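Local coordinates for protein 3-hydroxyacyl-thioester dehydratase Z (Mycobacterium tuberculosis, PDB 2C2I) that probably catalyses the reversible hydration of trans-2-enoyl-CoA to (3R)-3-hydroxyacyl-CoA in fatty acid metabolism, working as a homodimer, at residues K84-A98 with S136-V150. Numbering follows the deposited sequence.
Sequences KLAINYGLNKVRFPA and SAKPACVAESIVRYV
Strands 86-95 and 141-149 run antiparallel as neighbours in the curved hotdog sheet, segment 86-91 lying 4.6 Å from 141-149 axis to axis at 156°, and the 86-95 edge pairs with the second subunit, so the sheet continues across the dimer. Between Asn88 and Gly90 the register slips by one: Tyr89 and Gly90 both face Ile146, a classic beta bulge. Gly90 suits it because its backbone angles would press a CB against the preceding carbonyl oxygen. The bulge turns Tyr89 toward the other strand, where Ile146 CG2 meets its ring edge 3.9 Å from CD2. Over one ring face sits Arg148, its NH2 3.6 Å above the plane in a cation-pi contact; a bend at chi3 (-49°) carries the guanidinium there, and Gln124 accepts from NE. Tyr89 and Arg148 probably both help bind substrate in the partner subunit's site. On the sheet face opposite Arg148, Leu91 CD2 packs 3.6 Å from Ser145 CB, and small Ala143 lies beside Val94; Leu67 of helix 63-68 packs on Leu91, Val94 and Ala143. Another bulge, between Leu91 and Lys93, brings Asn92's amide to Glu144. Asn92 ND2 donates to the anti lone pair of Glu144 OE2 at 2.8 Å, the amide and carboxylate planes 83° apart, while Asn92 OD1 accepts from Arg95 NH2 of the second subunit.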
ATOM      1  N   LYS A  84      -7.478  21.414   3.129  1.00 21.41           N
ATOM      2  CA  LYS A  84      -8.404  20.738   4.028  1.00 21.62           C
ATOM      3  C   LYS A  84      -7.989  19.295   4.303  1.00 20.30           C
ATOM      4  O   LYS A  84      -8.232  18.772   5.383  1.00 19.60           O
ATOM      5  CB  LYS A  84      -9.798  20.741   3.434  1.00 22.44           C
ATOM      6  CG  LYS A  84     -10.486  22.083   3.498  1.00 27.85           C
ATOM      7  CD  LYS A  84     -11.565  22.237   2.414  1.00 33.55           C
ATOM      8  CE  LYS A  84     -12.662  21.190   2.490  1.00 35.43           C
ATOM      9  NZ  LYS A  84     -13.956  21.771   1.982  1.00 38.50           N
ATOM     10  N   LEU A  85      -7.384  18.654   3.303  1.00 18.62           N
ATOM     11  CA  LEU A  85      -7.080  17.229   3.394  1.00 17.22           C
ATOM     12  C   LEU A  85      -6.057  16.855   2.343  1.00 16.22           C
ATOM     13  O   LEU A  85      -5.858  17.589   1.369  1.00 15.69           O
ATOM     14  CB  LEU A  85      -8.365  16.397   3.220  1.00 17.51           C
ATOM     15  CG  LEU A  85      -8.974  16.416   1.814  1.00 18.05           C
ATOM     16  CD1 LEU A  85      -8.446  15.235   0.989  1.00 18.18           C
ATOM     17  CD2 LEU A  85     -10.485  16.414   1.846  1.00 21.21           C
ATOM     18  N   ALA A  86      -5.421  15.715   2.553  1.00 14.62           N
ATOM     19  CA  ALA A  86      -4.523  15.150   1.558  1.00 13.96           C
ATOM     20  C   ALA A  86      -4.984  13.720   1.250  1.00 13.34           C
ATOM     21  O   ALA A  86      -5.255  12.939   2.165  1.00 14.12           O
ATOM     22  CB  ALA A  86      -3.139  15.173   2.069  1.00 13.52           C
ATOM     23  N   ILE A  87      -5.108  13.408  -0.038  1.00 12.28           N
ATOM     24  CA  ILE A  87      -5.590  12.088  -0.473  1.00 11.70           C
ATOM     25  C   ILE A  87      -4.583  11.391  -1.386  1.00 10.73           C
ATOM     26  O   ILE A  87      -3.948  12.012  -2.238  1.00 10.61           O
ATOM     27  CB  ILE A  87      -7.005  12.172  -1.119  1.00 12.61           C
ATOM     28  CG1 ILE A  87      -7.515  10.786  -1.527  1.00 14.44           C
ATOM     29  CG2 ILE A  87      -7.009  13.163  -2.284  1.00 10.83           C
ATOM     30  CD1 ILE A  87      -9.016  10.667  -1.529  1.00 16.96           C
ATOM     31  N   ASN A  88      -4.446  10.084  -1.177  1.00  9.80           N
ATOM     32  CA  ASN A  88      -3.504   9.272  -1.935  1.00  9.07           C
ATOM     33  C   ASN A  88      -4.065   9.072  -3.351  1.00  8.10           C
ATOM     34  O   ASN A  88      -5.130   8.478  -3.523  1.00  8.59           O
ATOM     35  CB  ASN A  88      -3.332   7.957  -1.160  1.00  7.71           C
ATOM     36  CG  ASN A  88      -2.357   6.998  -1.796  1.00  9.58           C
ATOM     37  OD1 ASN A  88      -1.856   7.202  -2.918  1.00  7.60           O
ATOM     38  ND2 ASN A  88      -2.080   5.905  -1.062  1.00  7.51           N
ATOM     39  N   TYR A  89      -3.382   9.621  -4.357  1.00  7.55           N
ATOM     40  CA  TYR A  89      -3.850   9.497  -5.741  1.00  8.03           C
ATOM     41  C   TYR A  89      -3.196   8.287  -6.430  1.00  7.41           C
ATOM     42  O   TYR A  89      -3.764   7.685  -7.344  1.00  7.54           O
ATOM     43  CB  TYR A  89      -3.599  10.782  -6.542  1.00 10.15           C
ATOM     44  CG  TYR A  89      -4.028  10.637  -7.982  1.00 12.18           C
ATOM     45  CD1 TYR A  89      -5.321  10.225  -8.296  1.00 15.68           C
ATOM     46  CD2 TYR A  89      -3.131  10.882  -9.036  1.00 12.96           C
ATOM     47  CE1 TYR A  89      -5.729  10.069  -9.627  1.00 17.61           C
ATOM     48  CE2 TYR A  89      -3.535  10.735 -10.386  1.00 16.02           C
ATOM     49  CZ  TYR A  89      -4.826  10.339 -10.657  1.00 17.35           C
ATOM     50  OH  TYR A  89      -5.254  10.181 -11.948  1.00 19.01           O
ATOM     51  N   GLY A  90      -2.020   7.892  -5.964  1.00  6.51           N
ATOM     52  CA  GLY A  90      -1.447   6.669  -6.511  1.00  5.27           C
ATOM     53  C   GLY A  90       0.053   6.587  -6.345  1.00  5.65           C
ATOM     54  O   GLY A  90       0.623   7.285  -5.530  1.00  5.37           O
ATOM     55  N   LEU A  91       0.668   5.683  -7.108  1.00  4.62           N
ATOM     56  CA  LEU A  91       2.106   5.388  -7.016  1.00  4.93           C
ATOM     57  C   LEU A  91       2.588   5.171  -8.441  1.00  3.78           C
ATOM     58  O   LEU A  91       1.851   4.639  -9.261  1.00  4.69           O
ATOM     59  CB  LEU A  91       2.326   4.085  -6.235  1.00  5.85           C
ATOM     60  CG  LEU A  91       1.696   4.100  -4.829  1.00  7.65           C
ATOM     61  CD1 LEU A  91       1.370   2.716  -4.388  1.00 10.76           C
ATOM     62  CD2 LEU A  91       2.639   4.830  -3.866  1.00  9.89           C
ATOM     63  N   ASN A  92       3.822   5.565  -8.730  1.00  4.46           N
ATOM     64  CA  ASN A  92       4.402   5.274 -10.033  1.00  5.31           C
ATOM     65  C   ASN A  92       5.298   4.041 -10.015  1.00  6.40           C
ATOM     66  O   ASN A  92       5.405   3.337 -11.018  1.00  7.43           O
ATOM     67  CB  ASN A  92       5.158   6.489 -10.542  1.00  5.93           C
ATOM     68  CG  ASN A  92       4.214   7.649 -10.870  1.00  6.92           C
ATOM     69  OD1 ASN A  92       3.048   7.421 -11.231  1.00  9.84           O
ATOM     70  ND2 ASN A  92       4.696   8.877 -10.714  1.00  6.26           N
ATOM     71  N   LYS A  93       5.929   3.784  -8.876  1.00  6.26           N
ATOM     72  CA  LYS A  93       6.785   2.578  -8.725  1.00  6.44           C
ATOM     73  C   LYS A  93       7.071   2.370  -7.257  1.00  6.14           C
ATOM     74  O   LYS A  93       7.229   3.341  -6.506  1.00  6.28           O
ATOM     75  CB  LYS A  93       8.114   2.749  -9.452  1.00  6.66           C
ATOM     76  CG  LYS A  93       8.887   1.439  -9.639  1.00  8.29           C
ATOM     77  CD  LYS A  93      10.176   1.681 -10.409  1.00  9.65           C
ATOM     78  CE  LYS A  93      11.033   0.416 -10.384  1.00 13.28           C
ATOM     79  NZ  LYS A  93      12.237   0.553 -11.251  1.00 15.63           N
ATOM     80  N   VAL A  94       7.131   1.106  -6.841  1.00  6.06           N
ATOM     81  CA  VAL A  94       7.489   0.782  -5.452  1.00  5.12           C
ATOM     82  C   VAL A  94       8.298  -0.513  -5.501  1.00  5.52           C
ATOM     83  O   VAL A  94       7.912  -1.451  -6.202  1.00  4.73           O
ATOM     84  CB  VAL A  94       6.235   0.513  -4.538  1.00  5.73           C
ATOM     85  CG1 VAL A  94       6.702   0.088  -3.159  1.00  6.58           C
ATOM     86  CG2 VAL A  94       5.251   1.773  -4.463  1.00  5.10           C
ATOM     87  N   ARG A  95       9.378  -0.563  -4.723  1.00  5.68           N
ATOM     88  CA  ARG A  95      10.152  -1.792  -4.584  1.00  6.65           C
ATOM     89  C   ARG A  95      10.452  -1.975  -3.104  1.00  7.35           C
ATOM     90  O   ARG A  95      10.416  -1.008  -2.324  1.00  6.56           O
ATOM     91  CB  ARG A  95      11.434  -1.744  -5.434  1.00  7.47           C
ATOM     92  CG  ARG A  95      11.224  -1.712  -6.960  1.00  8.94           C
ATOM     93  CD  ARG A  95      10.648  -3.004  -7.475  1.00  7.53           C
ATOM     94  NE  ARG A  95      10.531  -3.082  -8.919  1.00  8.53           N
ATOM     95  CZ  ARG A  95       9.436  -2.772  -9.627  1.00  7.42           C
ATOM     96  NH1 ARG A  95       8.340  -2.271  -9.049  1.00  8.32           N
ATOM     97  NH2 ARG A  95       9.458  -2.945 -10.933  1.00  8.15           N
ATOM     98  N   PHE A  96      10.672  -3.235  -2.699  1.00  8.29           N
ATOM     99  CA  PHE A  96      10.930  -3.566  -1.297  1.00  9.22           C
ATOM    100  C   PHE A  96      12.221  -4.374  -1.229  1.00 10.76           C
ATOM    101  O   PHE A  96      12.178  -5.617  -1.067  1.00 12.09           O
ATOM    102  CB  PHE A  96       9.776  -4.403  -0.714  1.00  9.16           C
ATOM    103  CG  PHE A  96       8.435  -3.707  -0.739  1.00  8.71           C
ATOM    104  CD1 PHE A  96       8.170  -2.659   0.130  1.00  8.11           C
ATOM    105  CD2 PHE A  96       7.451  -4.100  -1.637  1.00  8.65           C
ATOM    106  CE1 PHE A  96       6.927  -2.014   0.127  1.00  6.90           C
ATOM    107  CE2 PHE A  96       6.192  -3.460  -1.653  1.00  6.87           C
ATOM    108  CZ  PHE A  96       5.934  -2.421  -0.783  1.00  6.43           C
ATOM    109  N   PRO A  97      13.373  -3.704  -1.394  1.00 11.73           N
ATOM    110  CA  PRO A  97      14.647  -4.456  -1.508  1.00 12.84           C
ATOM    111  C   PRO A  97      14.975  -5.396  -0.340  1.00 14.56           C
ATOM    112  O   PRO A  97      15.501  -6.490  -0.566  1.00 15.89           O
ATOM    113  CB  PRO A  97      15.690  -3.348  -1.645  1.00 13.24           C
ATOM    114  CG  PRO A  97      14.895  -2.212  -2.366  1.00 12.38           C
ATOM    115  CD  PRO A  97      13.579  -2.250  -1.587  1.00 11.48           C
ATOM    116  N   ALA A  98      14.656  -4.983   0.873  1.00 15.29           N
ATOM    117  CA  ALA A  98      14.960  -5.769   2.078  1.00 16.51           C
ATOM    118  C   ALA A  98      13.721  -5.911   2.960  1.00 16.44           C
ATOM    119  O   ALA A  98      12.979  -4.952   3.146  1.00 15.19           O
ATOM    120  CB  ALA A  98      16.054  -5.102   2.862  1.00 17.13           C
ATOM    121  N   SER A 136      20.011  -3.418   8.018  1.00 28.85           N
ATOM    122  CA  SER A 136      20.469  -3.884   6.697  1.00 26.99           C
ATOM    123  C   SER A 136      20.950  -2.731   5.769  1.00 25.04           C
ATOM    124  O   SER A 136      20.593  -1.566   5.961  1.00 24.09           O
ATOM    125  CB  SER A 136      19.430  -4.823   6.023  1.00 27.59           C
ATOM    126  OG  SER A 136      18.612  -4.181   5.042  1.00 27.26           O
ATOM    127  N   ALA A 137      21.786  -3.065   4.789  1.00 23.22           N
ATOM    128  CA  ALA A 137      22.314  -2.067   3.853  1.00 21.34           C
ATOM    129  C   ALA A 137      21.231  -1.643   2.856  1.00 19.28           C
ATOM    130  O   ALA A 137      21.206  -0.493   2.432  1.00 18.27           O
ATOM    131  CB  ALA A 137      23.497  -2.612   3.110  1.00 21.55           C
ATOM    132  N   LYS A 138      20.384  -2.593   2.468  1.00 17.83           N
ATOM    133  CA  LYS A 138      19.368  -2.368   1.426  1.00 16.67           C
ATOM    134  C   LYS A 138      18.159  -1.638   2.024  1.00 15.08           C
ATOM    135  O   LYS A 138      17.808  -1.883   3.170  1.00 14.55           O
ATOM    136  CB  LYS A 138      18.925  -3.694   0.782  1.00 16.93           C
ATOM    137  CG  LYS A 138      19.992  -4.395  -0.076  1.00 17.62           C
ATOM    138  CD  LYS A 138      19.445  -5.713  -0.645  1.00 18.59           C
ATOM    139  CE  LYS A 138      20.511  -6.523  -1.378  1.00 23.54           C
ATOM    140  NZ  LYS A 138      21.690  -6.784  -0.478  1.00 25.78           N
ATOM    141  N   PRO A 139      17.519  -0.723   1.244  1.00 13.46           N
ATOM    142  CA  PRO A 139      16.325  -0.048   1.782  1.00 12.73           C
ATOM    143  C   PRO A 139      15.167  -1.027   1.979  1.00 10.95           C
ATOM    144  O   PRO A 139      15.125  -2.073   1.328  1.00 10.31           O
ATOM    145  CB  PRO A 139      15.935   0.965   0.686  1.00 12.54           C
ATOM    146  CG  PRO A 139      16.837   0.733  -0.473  1.00 13.93           C
ATOM    147  CD  PRO A 139      17.892  -0.270  -0.112  1.00 13.68           C
ATOM    148  N   ALA A 140      14.242  -0.674   2.864  1.00 10.49           N
ATOM    149  CA  ALA A 140      13.032  -1.450   3.054  1.00  9.45           C
ATOM    150  C   ALA A 140      12.047  -1.132   1.944  1.00  9.63           C
ATOM    151  O   ALA A 140      11.273  -1.992   1.532  1.00  8.93           O
ATOM    152  CB  ALA A 140      12.418  -1.160   4.394  1.00 10.26           C
ATOM    153  N   CYS A 141      12.096   0.100   1.442  1.00  8.70           N
ATOM    154  CA  CYS A 141      11.105   0.512   0.457  1.00  8.10           C
ATOM    155  C   CYS A 141      11.649   1.702  -0.311  1.00  8.11           C
ATOM    156  O   CYS A 141      12.221   2.613   0.286  1.00  9.47           O
ATOM    157  CB  CYS A 141       9.818   0.894   1.182  1.00  8.13           C
ATOM    158  SG  CYS A 141       8.473   1.385   0.052  1.00  9.03           S
ATOM    159  N   VAL A 142      11.483   1.674  -1.634  1.00  8.54           N
ATOM    160  CA  VAL A 142      11.774   2.812  -2.501  1.00  8.47           C
ATOM    161  C   VAL A 142      10.477   3.044  -3.276  1.00  7.89           C
ATOM    162  O   VAL A 142      10.019   2.163  -3.998  1.00  7.44           O
ATOM    163  CB  VAL A 142      12.931   2.566  -3.487  1.00  9.81           C
ATOM    164  CG1 VAL A 142      13.233   3.844  -4.300  1.00  9.19           C
ATOM    165  CG2 VAL A 142      14.207   2.072  -2.770  1.00 11.16           C
ATOM    166  N   ALA A 143       9.900   4.236  -3.137  1.00  7.29           N
ATOM    167  CA  ALA A 143       8.569   4.506  -3.702  1.00  7.03           C
ATOM    168  C   ALA A 143       8.528   5.868  -4.348  1.00  6.81           C
ATOM    169  O   ALA A 143       9.123   6.804  -3.845  1.00  8.20           O
ATOM    170  CB  ALA A 143       7.505   4.451  -2.611  1.00  6.81           C
ATOM    171  N   GLU A 144       7.824   5.964  -5.459  1.00  5.64           N
ATOM    172  CA  GLU A 144       7.424   7.275  -5.948  1.00  6.63           C
ATOM    173  C   GLU A 144       5.895   7.342  -5.853  1.00  5.55           C
ATOM    174  O   GLU A 144       5.200   6.516  -6.455  1.00  5.72           O
ATOM    175  CB  GLU A 144       7.888   7.466  -7.382  1.00  6.53           C
ATOM    176  CG  GLU A 144       7.587   8.876  -7.909  1.00  7.85           C
ATOM    177  CD  GLU A 144       8.162   9.065  -9.284  1.00 13.09           C
ATOM    178  OE1 GLU A 144       9.402   9.045  -9.400  1.00 17.29           O
ATOM    179  OE2 GLU A 144       7.402   9.167 -10.256  1.00 12.52           O
ATOM    180  N   SER A 145       5.395   8.308  -5.075  1.00  6.51           N
ATOM    181  CA  SER A 145       3.973   8.374  -4.697  1.00  5.38           C
ATOM    182  C   SER A 145       3.387   9.720  -5.132  1.00  5.94           C
ATOM    183  O   SER A 145       4.128  10.651  -5.445  1.00  5.55           O
ATOM    184  CB  SER A 145       3.784   8.193  -3.191  1.00  5.70           C
ATOM    185  OG  SER A 145       4.430   9.224  -2.443  1.00  6.99           O
ATOM    186  N   ILE A 146       2.062   9.792  -5.164  1.00  6.54           N
ATOM    187  CA  ILE A 146       1.377  10.998  -5.600  1.00  6.76           C
ATOM    188  C   ILE A 146       0.351  11.331  -4.530  1.00  8.22           C
ATOM    189  O   ILE A 146      -0.501  10.498  -4.166  1.00  7.98           O
ATOM    190  CB  ILE A 146       0.722  10.838  -6.988  1.00  7.26           C
ATOM    191  CG1 ILE A 146       1.772  10.317  -7.995  1.00  7.00           C
ATOM    192  CG2 ILE A 146       0.137  12.167  -7.449  1.00  5.93           C
ATOM    193  CD1 ILE A 146       1.208   9.756  -9.297  1.00  8.42           C
ATOM    194  N   VAL A 147       0.455  12.554  -4.031  1.00  8.23           N
ATOM    195  CA  VAL A 147      -0.420  13.045  -2.982  1.00  9.55           C
ATOM    196  C   VAL A 147      -1.157  14.253  -3.523  1.00 10.64           C
ATOM    197  O   VAL A 147      -0.513  15.197  -3.993  1.00 10.35           O
ATOM    198  CB  VAL A 147       0.397  13.472  -1.740  1.00  9.89           C
ATOM    199  CG1 VAL A 147      -0.515  14.014  -0.644  1.00 11.57           C
ATOM    200  CG2 VAL A 147       1.259  12.283  -1.207  1.00 10.83           C
ATOM    201  N   ARG A 148      -2.481  14.232  -3.408  1.00 10.57           N
ATOM    202  CA  ARG A 148      -3.332  15.352  -3.821  1.00 12.07           C
ATOM    203  C   ARG A 148      -3.763  16.134  -2.582  1.00 12.64           C
ATOM    204  O   ARG A 148      -4.372  15.568  -1.683  1.00 12.27           O
ATOM    205  CB  ARG A 148      -4.535  14.844  -4.615  1.00 12.86           C
ATOM    206  CG  ARG A 148      -5.543  15.907  -4.961  1.00 14.55           C
ATOM    207  CD  ARG A 148      -6.623  15.414  -5.941  1.00 15.37           C
ATOM    208  NE  ARG A 148      -6.075  14.724  -7.115  1.00 20.50           N
ATOM    209  CZ  ARG A 148      -6.788  14.375  -8.186  1.00 22.92           C
ATOM    210  NH1 ARG A 148      -8.093  14.635  -8.240  1.00 24.82           N
ATOM    211  NH2 ARG A 148      -6.195  13.757  -9.200  1.00 23.43           N
ATOM    212  N   TYR A 149      -3.399  17.419  -2.541  1.00 12.99           N
ATOM    213  CA  TYR A 149      -3.767  18.335  -1.462  1.00 14.82           C
ATOM    214  C   TYR A 149      -4.991  19.125  -1.908  1.00 16.19           C
ATOM    215  O   TYR A 149      -4.928  19.839  -2.897  1.00 16.31           O
ATOM    216  CB  TYR A 149      -2.603  19.276  -1.158  1.00 14.96           C
ATOM    217  CG  TYR A 149      -1.383  18.583  -0.625  1.00 14.70           C
ATOM    218  CD1 TYR A 149      -1.322  18.185   0.704  1.00 15.48           C
ATOM    219  CD2 TYR A 149      -0.276  18.319  -1.446  1.00 16.78           C
ATOM    220  CE1 TYR A 149      -0.209  17.551   1.211  1.00 16.36           C
ATOM    221  CE2 TYR A 149       0.847  17.678  -0.934  1.00 14.69           C
ATOM    222  CZ  TYR A 149       0.864  17.301   0.391  1.00 15.86           C
ATOM    223  OH  TYR A 149       1.969  16.662   0.912  1.00 16.67           O
ATOM    224  N   VAL A 150      -6.094  18.969  -1.169  1.00 17.12           N
ATOM    225  CA  VAL A 150      -7.434  19.439  -1.573  1.00 18.95           C
ATOM    226  C   VAL A 150      -7.944  20.534  -0.630  1.00 19.69           C
ATOM    227  O   VAL A 150      -7.698  20.495   0.583  1.00 20.92           O
ATOM    228  CB  VAL A 150      -8.458  18.270  -1.584  1.00 18.32           C
ATOM    229  CG1 VAL A 150      -9.899  18.780  -1.762  1.00 20.14           C
ATOM    230  CG2 VAL A 150      -8.121  17.251  -2.660  1.00 19.47           C
TER
HETATM  231  O   HOH W   1       0.452   8.601  -2.288  1.00 12.56           O
HETATM  232  O   HOH W   2      10.517  -4.228   2.806  1.00 10.69           O